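Local structure of hypothetical protein HI1011 (Haemophilus influenzae, 1YZY) at residues A43-S47 against A65-L69; T97-D102 against Y191-V195; T112-V117 against A198-L204; L204-A208 against G222-M227. The protein catalyses the ATP-dependent phosphorylation of 3-oxo-tetronate to 3-oxo-tetronate 4-phosphate, as a member of the four-carbon acid sugar kinase family. All blocks are in the same frame, centred on the assembly; numbering follows the deposited sequence.

How the interactions relate
All four contacts belong to the sugar-binding N-terminal domain and lie away from the ATP-binding residues inferred for this kinase. Interaction 1 comes first along the chain and joins strand 43-47 to helix 55-71. Interactions 2 and 3 alternate their segments, tying helix 93-104 and the loop after strand 109-111 to the chain that runs from strand 193-196 into helix 202-210. That helix is shared with interaction 4, where it meets helix 221-232. Interactions 3 and 4, with centres about 8 Å apart, share Leu204 and touch directly, forming one cluster around helix 202-210. Interactions 1 and 2 stand separately, their centres about 18 Å apart and their nearest atoms about 4 Å apart.

Interaction 1. Residues A43-S47 against A65-L69; sequences AIVIS and AYQWL
Ile44 and Ile46 adopt nearly the same shape, with CG1 beside the backbone N (chi1 -57° in Ile44, much the same in Ile46) and CG2 anti to it, and both side chains rise from strand 43-47 towards helix 55-71. Trp68 answers with CG anti to its own backbone N (chi1 -173°), which brings the six-membered part of the indole to the isoleucines. This is helix-on-strand packing in an alpha/beta domain, the local segments running close to antiparallel at 156° with their axes 9.7 Å apart. The contact is buried and apolar. Ile44 CG2 meets the indole at its edge, in the ring plane, 3.6 Å from Trp68 CZ3. Leu69 slides past Ile44 in the opposite direction, placing CD2 3.6 Å from Ile44 CB. Ile46 instead reaches tip to tip with Leu69, its CD1 lying 3.7 Å from Leu69 CG. Behind the strand, Val45 packs on Ala12 of helix 9-20, so helices cover both faces. Ala65 closes the end of the contact near Ile46: its CB lies 3.8 Å from Ile46 CD1, a methyl that also approaches Ala65 O at 3.6 Å.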
loop_
_atom_site.group_PDB
_atom_site.type_symbol
_atom_site.label_atom_id
_atom_site.label_comp_id
_atom_site.label_asym_id
_atom_site.label_seq_id
_atom_site.Cartn_x
_atom_site.Cartn_y
_atom_site.Cartn_z
ATOM N N ALA A 43 -6.299 -13.198 0.097
ATOM C CA ALA A 43 -6.626 -11.904 -0.493
ATOM C C ALA A 43 -5.610 -11.443 -1.543
ATOM O O ALA A 43 -4.409 -11.679 -1.413
ATOM C CB ALA A 43 -6.751 -10.844 0.615
ATOM N N ILE A 44 -6.106 -10.816 -2.600
ATOM C CA ILE A 44 -5.237 -10.288 -3.637
ATOM C C ILE A 44 -5.632 -8.838 -3.837
ATOM O O ILE A 44 -6.797 -8.542 -4.071
ATOM C CB ILE A 44 -5.397 -11.028 -4.977
ATOM C CG1 ILE A 44 -5.135 -12.524 -4.797
ATOM C CG2 ILE A 44 -4.419 -10.455 -6.003
ATOM C CD1 ILE A 44 -5.477 -13.354 -6.017
ATOM N N VAL A 45 -4.668 -7.937 -3.686
ATOM C CA VAL A 45 -4.887 -6.512 -3.863
ATOM C C VAL A 45 -4.238 -6.031 -5.170
ATOM O O VAL A 45 -3.053 -6.258 -5.389
ATOM C CB VAL A 45 -4.239 -5.708 -2.709
ATOM C CG1 VAL A 45 -4.534 -4.227 -2.866
ATOM C CG2 VAL A 45 -4.727 -6.204 -1.362
ATOM N N ILE A 46 -5.007 -5.392 -6.046
ATOM C CA ILE A 46 -4.446 -4.856 -7.287
ATOM C C ILE A 46 -4.343 -3.336 -7.174
ATOM O O ILE A 46 -5.334 -2.647 -6.972
ATOM C CB ILE A 46 -5.268 -5.252 -8.545
ATOM C CG1 ILE A 46 -5.146 -6.753 -8.791
ATOM C CG2 ILE A 46 -4.759 -4.491 -9.786
ATOM C CD1 ILE A 46 -5.881 -7.226 -10.015
ATOM N N SER A 47 -3.112 -2.844 -7.232
ATOM C CA SER A 47 -2.793 -1.425 -7.139
ATOM C C SER A 47 -2.891 -0.731 -8.499
ATOM O O SER A 47 -2.255 -1.154 -9.474
ATOM C CB SER A 47 -1.379 -1.269 -6.553
ATOM O OG SER A 47 -0.666 -0.186 -7.125
ATOM N N ALA A 65 -9.126 -5.275 -13.563
ATOM C CA ALA A 65 -8.609 -5.782 -12.291
ATOM C C ALA A 65 -9.578 -6.822 -11.750
ATOM O O ALA A 65 -9.169 -7.876 -11.260
ATOM C CB ALA A 65 -8.435 -4.650 -11.295
ATOM N N TYR A 66 -10.867 -6.510 -11.860
ATOM C CA TYR A 66 -11.939 -7.388 -11.406
ATOM C C TYR A 66 -11.958 -8.699 -12.175
ATOM O O TYR A 66 -12.163 -9.766 -11.594
ATOM C CB TYR A 66 -13.297 -6.686 -11.565
ATOM C CG TYR A 66 -14.470 -7.643 -11.647
ATOM C CD1 TYR A 66 -14.991 -8.241 -10.499
ATOM C CD2 TYR A 66 -15.007 -8.015 -12.882
ATOM C CE1 TYR A 66 -16.012 -9.194 -10.583
ATOM C CE2 TYR A 66 -16.022 -8.967 -12.974
ATOM C CZ TYR A 66 -16.518 -9.550 -11.819
ATOM O OH TYR A 66 -17.516 -10.494 -11.908
ATOM N N GLN A 67 -11.830 -8.606 -13.493
ATOM C CA GLN A 67 -11.864 -9.791 -14.345
ATOM C C GLN A 67 -10.721 -10.727 -13.995
ATOM O O GLN A 67 -10.896 -11.947 -13.960
ATOM C CB GLN A 67 -11.822 -9.390 -15.821
ATOM C CG GLN A 67 -12.060 -10.537 -16.779
ATOM C CD GLN A 67 -13.412 -11.194 -16.594
ATOM O OE1 GLN A 67 -13.544 -12.412 -16.721
ATOM N NE2 GLN A 67 -14.431 -10.388 -16.319
ATOM N N TRP A 68 -9.557 -10.148 -13.719
ATOM C CA TRP A 68 -8.395 -10.942 -13.343
ATOM C C TRP A 68 -8.629 -11.569 -11.967
ATOM O O TRP A 68 -8.494 -12.780 -11.801
ATOM C CB TRP A 68 -7.126 -10.086 -13.323
ATOM C CG TRP A 68 -5.897 -10.912 -13.108
ATOM C CD1 TRP A 68 -5.179 -11.567 -14.061
ATOM C CD2 TRP A 68 -5.275 -11.219 -11.855
ATOM N NE1 TRP A 68 -4.153 -12.269 -13.485
ATOM C CE2 TRP A 68 -4.187 -12.075 -12.130
ATOM C CE3 TRP A 68 -5.535 -10.859 -10.525
ATOM C CZ2 TRP A 68 -3.355 -12.580 -11.125
ATOM C CZ3 TRP A 68 -4.711 -11.360 -9.526
ATOM C CH2 TRP A 68 -3.632 -12.212 -9.833
ATOM N N LEU A 69 -8.939 -10.736 -10.976
ATOM C CA LEU A 69 -9.215 -11.227 -9.626
ATOM C C LEU A 69 -10.253 -12.355 -9.682
ATOM O O LEU A 69 -10.124 -13.365 -8.987
ATOM C CB LEU A 69 -9.703 -10.079 -8.728
ATOM C CG LEU A 69 -8.645 -9.030 -8.351
ATOM C CD1 LEU A 69 -9.321 -7.736 -7.956
ATOM C CD2 LEU A 69 -7.719 -9.522 -7.237
#

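Interaction 2. Residues T97-D102 against Y191-V195; sequences TDALLD and YRYAV
Asp98 and Arg192 meet in a salt bridge that also takes in a tyrosine, an example of one carboxylate oxygen serving two donors. Tyr193 OH donates a hydrogen bond to Asp98 OD1 at 2.6 Å, meeting the syn lone pair of that oxygen. Arg192 NE reaches the same atom on the anti side at 3.1 Å, from 33° out of the carboxylate plane, although OD1 lies almost in the plane of the guanidinium. The other oxygen, Asp98 OD2, accepts from Lys161 N, and Tyr193 OH has a further partner in Gly162 N, so the polar ends are tied to the backbone of the segment between helix 152-159 and strand 164-167 as well. With both oxygens engaged, the carboxylate is probably held firmly against rotation and favoured in its charged form.

Arg192 can span the gap because its chain is extended from CG to NE. Its NH1 forms a second salt bridge, to Asp102 OD1 at 3.1 Å, one helical turn beyond Asp98, and the three residues make a network. Leu101, from the same helix, lays CD1 over one face of the guanidinium, 3.8 Å from Arg192 CZ. The same methyl touches Tyr193 CE2 at 3.9 Å, near the ring edge, while Arg192 CB covers one face of that ring.

The contact joins helix 93-104 to strand 193-196 and the residue before Tyr193; the strand is the middle one of a three-stranded parallel sheet, between 109-111 and 164-167. Met156 of helix 152-159 packs on both Thr97 and Tyr193.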
loop_
_atom_site.group_PDB
_atom_site.type_symbol
_atom_site.label_atom_id
_atom_site.label_comp_id
_atom_site.label_asym_id
_atom_site.label_seq_id
_atom_site.Cartn_x
_atom_site.Cartn_y
_atom_site.Cartn_z
ATOM N N THR A 97 -17.711 2.445 -8.865
ATOM C CA THR A 97 -18.615 1.635 -8.051
ATOM C C THR A 97 -19.768 1.152 -8.926
ATOM O O THR A 97 -20.146 -0.026 -8.897
ATOM C CB THR A 97 -19.175 2.446 -6.835
ATOM O OG1 THR A 97 -18.098 2.829 -5.975
ATOM C CG2 THR A 97 -20.159 1.617 -6.022
ATOM N N ASP A 98 -20.309 2.061 -9.730
ATOM C CA ASP A 98 -21.416 1.728 -10.619
ATOM C C ASP A 98 -21.034 0.701 -11.669
ATOM O O ASP A 98 -21.813 -0.202 -11.967
ATOM C CB ASP A 98 -21.947 2.985 -11.283
ATOM C CG ASP A 98 -22.804 3.776 -10.321
ATOM O OD1 ASP A 98 -23.482 3.143 -9.483
ATOM O OD2 ASP A 98 -22.796 5.022 -10.399
ATOM N N ALA A 99 -19.856 0.872 -12.259
ATOM C CA ALA A 99 -19.372 -0.055 -13.274
ATOM C C ALA A 99 -19.209 -1.438 -12.654
ATOM O O ALA A 99 -19.583 -2.441 -13.258
ATOM C CB ALA A 99 -18.051 0.438 -13.836
ATOM N N LEU A 100 -18.659 -1.477 -11.442
ATOM C CA LEU A 100 -18.453 -2.726 -10.721
ATOM C C LEU A 100 -19.776 -3.383 -10.373
ATOM O O LEU A 100 -19.927 -4.603 -10.504
ATOM C CB LEU A 100 -17.632 -2.486 -9.451
ATOM C CG LEU A 100 -16.188 -2.008 -9.662
ATOM C CD1 LEU A 100 -15.476 -1.808 -8.322
ATOM C CD2 LEU A 100 -15.443 -3.012 -10.519
ATOM N N LEU A 101 -20.724 -2.575 -9.898
ATOM C CA LEU A 101 -22.051 -3.075 -9.546
ATOM C C LEU A 101 -22.724 -3.671 -10.768
ATOM O O LEU A 101 -23.315 -4.747 -10.699
ATOM C CB LEU A 101 -22.917 -1.953 -8.966
ATOM C CG LEU A 101 -22.708 -1.626 -7.484
ATOM C CD1 LEU A 101 -23.458 -0.363 -7.126
ATOM C CD2 LEU A 101 -23.164 -2.798 -6.616
ATOM N N ASP A 102 -22.627 -2.962 -11.887
ATOM C CA ASP A 102 -23.210 -3.427 -13.138
ATOM C C ASP A 102 -22.628 -4.766 -13.576
ATOM O O ASP A 102 -23.366 -5.705 -13.891
ATOM C CB ASP A 102 -22.981 -2.396 -14.239
ATOM C CG ASP A 102 -23.834 -1.161 -14.063
ATOM O OD1 ASP A 102 -24.922 -1.266 -13.453
ATOM O OD2 ASP A 102 -23.419 -0.088 -14.545
ATOM N N TYR A 191 -32.272 3.168 -2.747
ATOM C CA TYR A 191 -30.877 3.557 -2.595
ATOM C C TYR A 191 -29.979 2.477 -3.182
ATOM O O TYR A 191 -30.239 1.284 -3.005
ATOM C CB TYR A 191 -30.542 3.777 -1.122
ATOM C CG TYR A 191 -31.158 5.018 -0.523
ATOM C CD1 TYR A 191 -30.710 6.285 -0.892
ATOM C CD2 TYR A 191 -32.179 4.929 0.420
ATOM C CE1 TYR A 191 -31.260 7.432 -0.338
ATOM C CE2 TYR A 191 -32.738 6.072 0.986
ATOM C CZ TYR A 191 -32.277 7.315 0.601
ATOM O OH TYR A 191 -32.841 8.449 1.129
ATOM N N ARG A 192 -28.938 2.907 -3.892
ATOM C CA ARG A 192 -27.988 1.996 -4.528
ATOM C C ARG A 192 -26.732 1.821 -3.660
ATOM O O ARG A 192 -25.997 0.831 -3.796
ATOM C CB ARG A 192 -27.623 2.524 -5.925
ATOM C CG ARG A 192 -26.881 1.542 -6.825
ATOM C CD ARG A 192 -26.648 2.146 -8.209
ATOM N NE ARG A 192 -25.882 1.289 -9.121
ATOM C CZ ARG A 192 -26.320 0.148 -9.644
ATOM N NH1 ARG A 192 -25.543 -0.536 -10.469
ATOM N NH2 ARG A 192 -27.514 -0.334 -9.323
ATOM N N TYR A 193 -26.469 2.803 -2.798
ATOM C CA TYR A 193 -25.322 2.771 -1.885
ATOM C C TYR A 193 -25.760 3.265 -0.510
ATOM O O TYR A 193 -26.719 4.038 -0.388
ATOM C CB TYR A 193 -24.174 3.672 -2.364
ATOM C CG TYR A 193 -24.220 4.030 -3.827
ATOM C CD1 TYR A 193 -24.745 5.256 -4.242
ATOM C CD2 TYR A 193 -23.771 3.130 -4.804
ATOM C CE1 TYR A 193 -24.829 5.578 -5.586
ATOM C CE2 TYR A 193 -23.849 3.441 -6.152
ATOM C CZ TYR A 193 -24.380 4.665 -6.535
ATOM O OH TYR A 193 -24.472 4.971 -7.865
ATOM N N ALA A 194 -24.991 2.886 0.506
ATOM C CA ALA A 194 -25.284 3.271 1.873
ATOM C C ALA A 194 -24.054 3.637 2.671
ATOM O O ALA A 194 -23.168 2.807 2.856
ATOM C CB ALA A 194 -26.017 2.142 2.579
ATOM N N VAL A 195 -24.000 4.888 3.117
ATOM C CA VAL A 195 -22.920 5.376 3.968
ATOM C C VAL A 195 -23.254 4.808 5.360
ATOM O O VAL A 195 -24.427 4.625 5.699
ATOM C CB VAL A 195 -22.907 6.935 4.034
ATOM C CG1 VAL A 195 -21.881 7.441 5.049
ATOM C CG2 VAL A 195 -22.604 7.509 2.667
#

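Interaction 3. Residues T112-V117 against A198-L204; sequences TPALPV and AVDNSQL
Pro116 lays its ring against the bend at 198-201, and its CG comes 3.4 Å from Ala198 O. The neighbouring ring atom CD points at Leu204, with 3.7 Å between Pro116 CD and Leu204 CD1. Leu204 CD1 is further enclosed by Leu115, whose CD1 lies 3.9 Å away as the two leucine side chains cross at about a right angle. Having CG anti to the backbone N (chi1 -175°) lets Leu115 swing its tip back to the contact, even though its CB starts out in the other direction.

The polar link is made by Asn201. Val117 N donates to Asn201 OD1 at 2.8 Å; the acceptor is met nearly along the C=O axis, but the bond is bent at the hydrogen, with an N-H...O angle of 135°. The amide nitrogen is used too: Asn201 ND2 is hydrogen-bonded to Tyr226 OH on helix 221-232, so both ends of the amide are engaged and its rotation is fixed.

Here the loop that follows strand 109-111 packs on the N-terminal part of helix 202-210. Asp200, just ahead of the turn leading into that helix, makes a capping bond: its OD1 accepts from Ser202 N at 3.0 Å, from above the carboxylate plane, and also from Ser202 OG nearly along its C-O bond. Deeper in, Ala114 CB and Ala198 CB face each other at 4.2 Å, both segments being tied to strand 120-123 through Ile122, which touches Ala114 and is backbone hydrogen-bonded to Ala198.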
loop_
_atom_site.group_PDB
_atom_site.type_symbol
_atom_site.label_atom_id
_atom_site.label_comp_id
_atom_site.label_asym_id
_atom_site.label_seq_id
_atom_site.Cartn_x
_atom_site.Cartn_y
_atom_site.Cartn_z
ATOM N N THR A 112 -17.665 3.553 3.101
ATOM C CA THR A 112 -17.087 3.911 4.386
ATOM C C THR A 112 -15.583 4.113 4.419
ATOM O O THR A 112 -14.818 3.157 4.400
ATOM C CB THR A 112 -17.493 2.920 5.518
ATOM O OG1 THR A 112 -16.811 3.269 6.731
ATOM C CG2 THR A 112 -17.160 1.481 5.145
ATOM N N PRO A 113 -15.142 5.375 4.348
ATOM C CA PRO A 113 -13.719 5.718 4.392
ATOM C C PRO A 113 -13.209 5.927 5.817
ATOM O O PRO A 113 -12.254 6.661 6.064
ATOM C CB PRO A 113 -13.700 7.122 3.780
ATOM C CG PRO A 113 -15.060 7.662 4.084
ATOM C CD PRO A 113 -15.919 6.489 3.779
ATOM N N ALA A 114 -13.860 5.266 6.767
ATOM C CA ALA A 114 -13.660 5.378 8.206
ATOM C C ALA A 114 -12.728 4.372 8.877
ATOM O O ALA A 114 -12.660 3.199 8.518
ATOM C CB ALA A 114 -14.944 5.514 9.041
ATOM N N LEU A 115 -12.052 4.886 9.900
ATOM C CA LEU A 115 -11.142 4.174 10.788
ATOM C C LEU A 115 -10.910 5.107 11.973
ATOM O O LEU A 115 -9.911 5.816 12.077
ATOM C CB LEU A 115 -9.810 3.838 10.121
ATOM C CG LEU A 115 -8.886 2.983 10.996
ATOM C CD1 LEU A 115 -9.657 1.814 11.595
ATOM C CD2 LEU A 115 -7.712 2.481 10.163
ATOM N N PRO A 116 -11.896 5.204 12.874
ATOM C CA PRO A 116 -11.902 6.095 14.034
ATOM C C PRO A 116 -10.630 6.155 14.845
ATOM O O PRO A 116 -10.284 7.216 15.364
ATOM C CB PRO A 116 -13.072 5.561 14.859
ATOM C CG PRO A 116 -14.005 5.076 13.810
ATOM C CD PRO A 116 -13.064 4.309 12.920
ATOM N N VAL A 117 -9.945 5.024 14.987
ATOM C CA VAL A 117 -8.714 5.003 15.770
ATOM C C VAL A 117 -7.638 5.855 15.101
ATOM O O VAL A 117 -6.808 6.474 15.773
ATOM C CB VAL A 117 -8.218 3.552 16.017
ATOM C CG1 VAL A 117 -7.555 2.976 14.765
ATOM C CG2 VAL A 117 -7.293 3.509 17.228
ATOM N N ALA A 198 -19.518 5.705 11.983
ATOM C CA ALA A 198 -18.505 5.039 12.794
ATOM C C ALA A 198 -17.662 6.084 13.491
ATOM O O ALA A 198 -16.800 6.705 12.877
ATOM C CB ALA A 198 -17.622 4.139 11.936
ATOM N N VAL A 199 -17.978 6.354 14.751
ATOM C CA VAL A 199 -17.209 7.319 15.536
ATOM C C VAL A 199 -16.270 6.553 16.464
ATOM O O VAL A 199 -15.405 7.138 17.122
ATOM C CB VAL A 199 -18.122 8.241 16.369
ATOM C CG1 VAL A 199 -18.809 9.241 15.469
ATOM C CG2 VAL A 199 -19.150 7.415 17.142
ATOM N N ASP A 200 -16.431 5.232 16.458
ATOM C CA ASP A 200 -15.660 4.308 17.266
ATOM C C ASP A 200 -15.403 3.053 16.423
ATOM O O ASP A 200 -16.240 2.660 15.617
ATOM C CB ASP A 200 -16.467 3.953 18.514
ATOM C CG ASP A 200 -15.762 2.972 19.394
ATOM O OD1 ASP A 200 -16.097 1.773 19.327
ATOM O OD2 ASP A 200 -14.865 3.401 20.147
ATOM N N ASN A 201 -14.251 2.417 16.626
ATOM C CA ASN A 201 -13.880 1.225 15.860
ATOM C C ASN A 201 -14.810 0.030 15.917
ATOM O O ASN A 201 -14.827 -0.779 14.985
ATOM C CB ASN A 201 -12.458 0.791 16.237
ATOM C CG ASN A 201 -11.341 1.325 15.347
ATOM O OD1 ASN A 201 -11.177 2.531 15.204
ATOM N ND2 ASN A 201 -10.577 0.426 14.737
ATOM N N SER A 202 -15.548 -0.131 17.009
ATOM C CA SER A 202 -16.461 -1.265 17.089
ATOM C C SER A 202 -17.552 -1.184 16.023
ATOM O O SER A 202 -18.145 -2.206 15.659
ATOM C CB SER A 202 -17.077 -1.403 18.485
ATOM O OG SER A 202 -17.944 -0.327 18.805
ATOM N N GLN A 203 -17.812 0.023 15.517
ATOM C CA GLN A 203 -18.817 0.204 14.471
ATOM C C GLN A 203 -18.387 -0.467 13.158
ATOM O O GLN A 203 -19.233 -0.842 12.347
ATOM C CB GLN A 203 -19.097 1.689 14.218
ATOM C CG GLN A 203 -20.185 2.297 15.084
ATOM C CD GLN A 203 -19.647 2.929 16.348
ATOM O OE1 GLN A 203 -19.695 2.334 17.423
ATOM N NE2 GLN A 203 -19.176 4.164 16.239
ATOM N N LEU A 204 -17.074 -0.556 12.926
ATOM C CA LEU A 204 -16.533 -1.192 11.714
ATOM C C LEU A 204 -16.592 -2.697 11.872
ATOM O O LEU A 204 -16.727 -3.443 10.893
ATOM C CB LEU A 204 -15.090 -0.735 11.447
ATOM C CG LEU A 204 -14.937 0.749 11.112
ATOM C CD1 LEU A 204 -13.479 1.139 11.154
ATOM C CD2 LEU A 204 -15.572 1.056 9.741
#

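Interaction 4. Residues L204-A208 against G222-M227; sequences LEVLA and GLGAYM
Tyr226 of helix 221-232 lies against the first turn of helix 202-210 in a helix-helix packing. The two local segments cross at -64° with their axes 8.4 Å apart, and strand 216-219 lies between the helices in sequence.

The aromatic contacts come first. Tyr226 carries CG beside its backbone N (chi1 -81°), and one ring face is turned to the backbone of the other helix, with Glu205 N over it. Leu204 CB meets the ring obliquely, 3.6 Å from Tyr226 CD1. On the CD2 side, Glu205 contributes the aliphatic root of its chain, CB lying 3.8 Å from Tyr226 CD2, before the extended remainder leads on to its carboxylate. At the far end of the ring, Tyr226 OH has Asn201 as its partner.

Apolar packing deeper in the interface forms the second group. Leu223 sends CD1 to helix 202-210, where it lies 4.0 Å from Leu207 CG, the two leucine side chains crossing at about a right angle. Tyr78 of strand 77-80 touches Leu223 and Met227 as well, linking this helix to the sheet.

The third group is close approach of backbone and small side chain. Ala208 and Met227 have CA atoms only 5.0 Å apart, and the methyl of Ala208 sits against the opposing helix, its CB 3.8 Å from Tyr226 CB and 3.6 Å from Tyr226 O.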
loop_
_atom_site.group_PDB
_atom_site.type_symbol
_atom_site.label_atom_id
_atom_site.label_comp_id
_atom_site.label_asym_id
_atom_site.label_seq_id
_atom_site.Cartn_x
_atom_site.Cartn_y
_atom_site.Cartn_z
ATOM N N LEU A 204 -17.074 -0.556 12.926
ATOM C CA LEU A 204 -16.533 -1.192 11.714
ATOM C C LEU A 204 -16.592 -2.697 11.872
ATOM O O LEU A 204 -16.727 -3.443 10.893
ATOM C CB LEU A 204 -15.090 -0.735 11.447
ATOM C CG LEU A 204 -14.937 0.749 11.112
ATOM C CD1 LEU A 204 -13.479 1.139 11.154
ATOM C CD2 LEU A 204 -15.572 1.056 9.741
ATOM N N GLU A 205 -16.484 -3.128 13.124
ATOM C CA GLU A 205 -16.551 -4.533 13.491
ATOM C C GLU A 205 -17.983 -5.046 13.242
ATOM O O GLU A 205 -18.189 -6.189 12.814
ATOM C CB GLU A 205 -16.160 -4.657 14.964
ATOM C CG GLU A 205 -15.967 -6.065 15.497
ATOM C CD GLU A 205 -15.302 -6.072 16.870
ATOM O OE1 GLU A 205 -14.867 -7.156 17.314
ATOM O OE2 GLU A 205 -15.198 -4.995 17.502
ATOM N N VAL A 206 -18.965 -4.197 13.537
ATOM C CA VAL A 206 -20.379 -4.516 13.324
ATOM C C VAL A 206 -20.660 -4.577 11.822
ATOM O O VAL A 206 -21.286 -5.520 11.338
ATOM C CB VAL A 206 -21.296 -3.435 13.972
ATOM C CG1 VAL A 206 -22.747 -3.618 13.530
ATOM C CG2 VAL A 206 -21.202 -3.506 15.494
ATOM N N LEU A 207 -20.236 -3.536 11.103
ATOM C CA LEU A 207 -20.415 -3.455 9.652
ATOM C C LEU A 207 -19.760 -4.650 8.969
ATOM O O LEU A 207 -20.362 -5.281 8.107
ATOM C CB LEU A 207 -19.829 -2.147 9.100
ATOM C CG LEU A 207 -20.053 -1.900 7.598
ATOM C CD1 LEU A 207 -21.532 -2.021 7.262
ATOM C CD2 LEU A 207 -19.541 -0.530 7.202
ATOM N N ALA A 208 -18.528 -4.956 9.371
ATOM C CA ALA A 208 -17.782 -6.087 8.819
ATOM C C ALA A 208 -18.624 -7.355 8.838
ATOM O O ALA A 208 -18.624 -8.136 7.880
ATOM C CB ALA A 208 -16.504 -6.304 9.610
ATOM N N GLY A 222 -10.072 0.901 6.978
ATOM C CA GLY A 222 -10.812 0.537 8.173
ATOM C C GLY A 222 -11.714 -0.676 8.069
ATOM O O GLY A 222 -11.611 -1.594 8.881
ATOM N N LEU A 223 -12.629 -0.682 7.107
ATOM C CA LEU A 223 -13.538 -1.816 6.956
ATOM C C LEU A 223 -12.818 -3.080 6.538
ATOM O O LEU A 223 -13.131 -4.171 7.029
ATOM C CB LEU A 223 -14.640 -1.507 5.939
ATOM C CG LEU A 223 -15.571 -2.674 5.602
ATOM C CD1 LEU A 223 -16.337 -3.114 6.847
ATOM C CD2 LEU A 223 -16.531 -2.274 4.503
ATOM N N GLY A 224 -11.909 -2.935 5.577
ATOM C CA GLY A 224 -11.157 -4.071 5.074
ATOM C C GLY A 224 -10.440 -4.805 6.179
ATOM O O GLY A 224 -10.348 -6.030 6.140
ATOM N N ALA A 225 -9.895 -4.041 7.129
ATOM C CA ALA A 225 -9.179 -4.581 8.288
ATOM C C ALA A 225 -10.086 -5.458 9.147
ATOM O O ALA A 225 -9.701 -6.556 9.564
ATOM C CB ALA A 225 -8.632 -3.449 9.121
ATOM N N TYR A 226 -11.284 -4.956 9.435
ATOM C CA TYR A 226 -12.231 -5.701 10.246
ATOM C C TYR A 226 -12.825 -6.885 9.522
ATOM O O TYR A 226 -13.274 -7.842 10.161
ATOM C CB TYR A 226 -13.292 -4.776 10.837
ATOM C CG TYR A 226 -12.754 -4.076 12.060
ATOM C CD1 TYR A 226 -12.173 -2.818 11.967
ATOM C CD2 TYR A 226 -12.724 -4.724 13.290
ATOM C CE1 TYR A 226 -11.564 -2.222 13.072
ATOM C CE2 TYR A 226 -12.113 -4.141 14.395
ATOM C CZ TYR A 226 -11.536 -2.894 14.281
ATOM O OH TYR A 226 -10.923 -2.323 15.378
ATOM N N MET A 227 -12.835 -6.822 8.193
ATOM C CA MET A 227 -13.326 -7.934 7.379
ATOM C C MET A 227 -12.293 -9.062 7.417
ATOM O O MET A 227 -12.637 -10.239 7.355
ATOM C CB MET A 227 -13.559 -7.485 5.938
ATOM C CG MET A 227 -14.675 -6.478 5.790
ATOM S SD MET A 227 -14.984 -6.101 4.073
ATOM C CE MET A 227 -15.907 -7.545 3.592
#